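Local coordinates for protein galactan 1,3-beta-galactosidase (Phanerochaete chrysosporium, PDB 7BYS) that probably hydrolyses beta-1,3-galactan as a family 43 exo-glycosidase and carries a calcium-binding carbohydrate-binding module of family 35, at residues S412-S415 / N416-D420. Residues are numbered along the deposited sequence; the frame is centred on the assembly and turned at random.
Sequences SGQS and NYAAD. With NAG (2-acetamido-2-deoxy-beta-D-glucopyranose), chain E.
The Asn-416 side chain crosses that of Gln-414 at about a right angle in the loop that joins strands 405-410 and 420-426 of the carbohydrate-binding module, a beta-sandwich domain. The Asn-416 carbonyl O accepts a weak hydrogen bond from Gln-414 NE2, 3.2 Å long and bent to 129° at the hydrogen. A chi1 of 53° tucks CG of Asn-416 between the two backbone arms; the amide planes are 41° apart, and OD1 lies 3.6 Å from Gln-414 CB. Gln-414 NE2 and Asn-416 ND2, both donors, approach to 3.4 Å without bonding; instead each has an acceptor on Asn-368, backbone O for NE2 and OD1 for ND2. Gln-414 OE1 accepts from Thr-370 N, so both ends of this amide are tied to strand 367-373. Asn-416 ND2 also gives a weak bond, 3.4 Å, to O6 of the N-acetylglucosamine of a protein-linked glycan. Tyr-417 then turns away, stacks on His-337 and stands near Tyr-334 and Arg-367. The methyl of buried Ala-418 packs against the Gln-414 amide, CB 3.9 Å from NE2. Asp-420, which like Tyr-334 and Arg-367 binds beta-D-galactose when that sugar, absent here, is present, starts strand 420-426 with a backbone hydrogen bond to Ala-360.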
loop_
_atom_site.group_PDB
_atom_site.type_symbol
_atom_site.label_atom_id
_atom_site.label_comp_id
_atom_site.label_asym_id
_atom_site.label_seq_id
_atom_site.Cartn_x
_atom_site.Cartn_y
_atom_site.Cartn_z
ATOM N N SER A 412 -3.287 9.790 28.048
ATOM C CA SER A 412 -2.752 10.695 29.054
ATOM C C SER A 412 -1.975 11.825 28.398
ATOM O O SER A 412 -1.339 11.651 27.355
ATOM C CB SER A 412 -1.863 9.934 30.038
ATOM O OG SER A 412 -0.674 9.470 29.428
ATOM N N GLY A 413 -2.058 13.004 29.012
ATOM C CA GLY A 413 -1.207 14.118 28.636
ATOM C C GLY A 413 -1.360 14.606 27.216
ATOM O O GLY A 413 -0.370 15.017 26.604
ATOM N N GLN A 414 -2.565 14.561 26.663
ATOM C CA GLN A 414 -2.815 15.177 25.369
ATOM C C GLN A 414 -4.022 16.093 25.474
ATOM O O GLN A 414 -5.049 15.721 26.053
ATOM C CB GLN A 414 -2.964 14.146 24.236
ATOM C CG GLN A 414 -4.107 13.178 24.396
ATOM C CD GLN A 414 -4.163 12.148 23.262
ATOM O OE1 GLN A 414 -3.838 10.976 23.453
ATOM N NE2 GLN A 414 -4.576 12.594 22.075
ATOM N N SER A 415 -3.874 17.302 24.929
ATOM C CA SER A 415 -4.931 18.302 24.954
ATOM C C SER A 415 -6.060 17.960 23.993
ATOM O O SER A 415 -7.225 18.269 24.270
ATOM C CB SER A 415 -4.336 19.662 24.585
ATOM O OG SER A 415 -5.230 20.708 24.908
ATOM N N ASN A 416 -5.732 17.335 22.867
ATOM C CA ASN A 416 -6.699 16.973 21.848
ATOM C C ASN A 416 -7.342 15.626 22.170
ATOM O O ASN A 416 -6.772 14.787 22.872
ATOM C CB ASN A 416 -5.998 16.871 20.492
ATOM C CG ASN A 416 -4.779 15.942 20.528
ATOM O OD1 ASN A 416 -3.898 16.083 21.375
ATOM N ND2 ASN A 416 -4.728 14.994 19.603
ATOM N N TYR A 417 -8.545 15.419 21.638
ATOM C CA TYR A 417 -9.188 14.116 21.744
ATOM C C TYR A 417 -8.523 13.114 20.803
ATOM O O TYR A 417 -8.295 13.401 19.620
ATOM C CB TYR A 417 -10.665 14.229 21.384
ATOM C CG TYR A 417 -11.514 14.861 22.458
ATOM C CD1 TYR A 417 -11.816 14.173 23.623
ATOM C CD2 TYR A 417 -12.015 16.144 22.305
ATOM C CE1 TYR A 417 -12.599 14.748 24.610
ATOM C CE2 TYR A 417 -12.801 16.725 23.287
ATOM C CZ TYR A 417 -13.087 16.025 24.434
ATOM O OH TYR A 417 -13.868 16.605 25.410
ATOM N N ALA A 418 -8.218 11.931 21.334
ATOM C CA ALA A 418 -7.766 10.810 20.525
ATOM C C ALA A 418 -8.958 10.182 19.816
ATOM O O ALA A 418 -10.112 10.550 20.042
ATOM C CB ALA A 418 -7.089 9.752 21.403
ATOM N N ALA A 419 -8.678 9.217 18.945
ATOM C CA ALA A 419 -9.778 8.467 18.363
ATOM C C ALA A 419 -10.388 7.524 19.398
ATOM O O ALA A 419 -9.805 7.247 20.449
ATOM C CB ALA A 419 -9.312 7.666 17.140
ATOM N N ASP A 420 -11.590 7.046 19.101
ATOM C CA ASP A 420 -12.249 6.081 19.970
ATOM C C ASP A 420 -11.559 4.725 19.873
ATOM O O ASP A 420 -11.365 4.195 18.773
ATOM C CB ASP A 420 -13.725 5.948 19.590
ATOM C CG ASP A 420 -14.498 7.236 19.789
ATOM O OD1 ASP A 420 -14.046 8.089 20.574
ATOM O OD2 ASP A 420 -15.571 7.389 19.157
HETATM C C1 NAG E . -2.353 15.041 16.766
HETATM C C2 NAG E . -1.463 15.878 15.859
HETATM C C3 NAG E . -1.889 17.304 15.844
HETATM C C4 NAG E . -3.339 17.457 15.482
HETATM C C5 NAG E . -4.231 16.634 16.406
HETATM C C6 NAG E . -5.644 16.701 15.912
HETATM C C7 NAG E . 0.980 15.193 15.505
HETATM C C8 NAG E . 2.423 15.069 16.009
HETATM N N2 NAG E . -0.057 15.762 16.362
HETATM O O3 NAG E . -1.078 18.014 14.867
HETATM O O4 NAG E . -3.738 18.826 15.594
HETATM O O5 NAG E . -3.807 15.230 16.428
HETATM O O6 NAG E . -6.476 16.010 16.808
HETATM O O7 NAG E . 0.705 14.826 14.410
#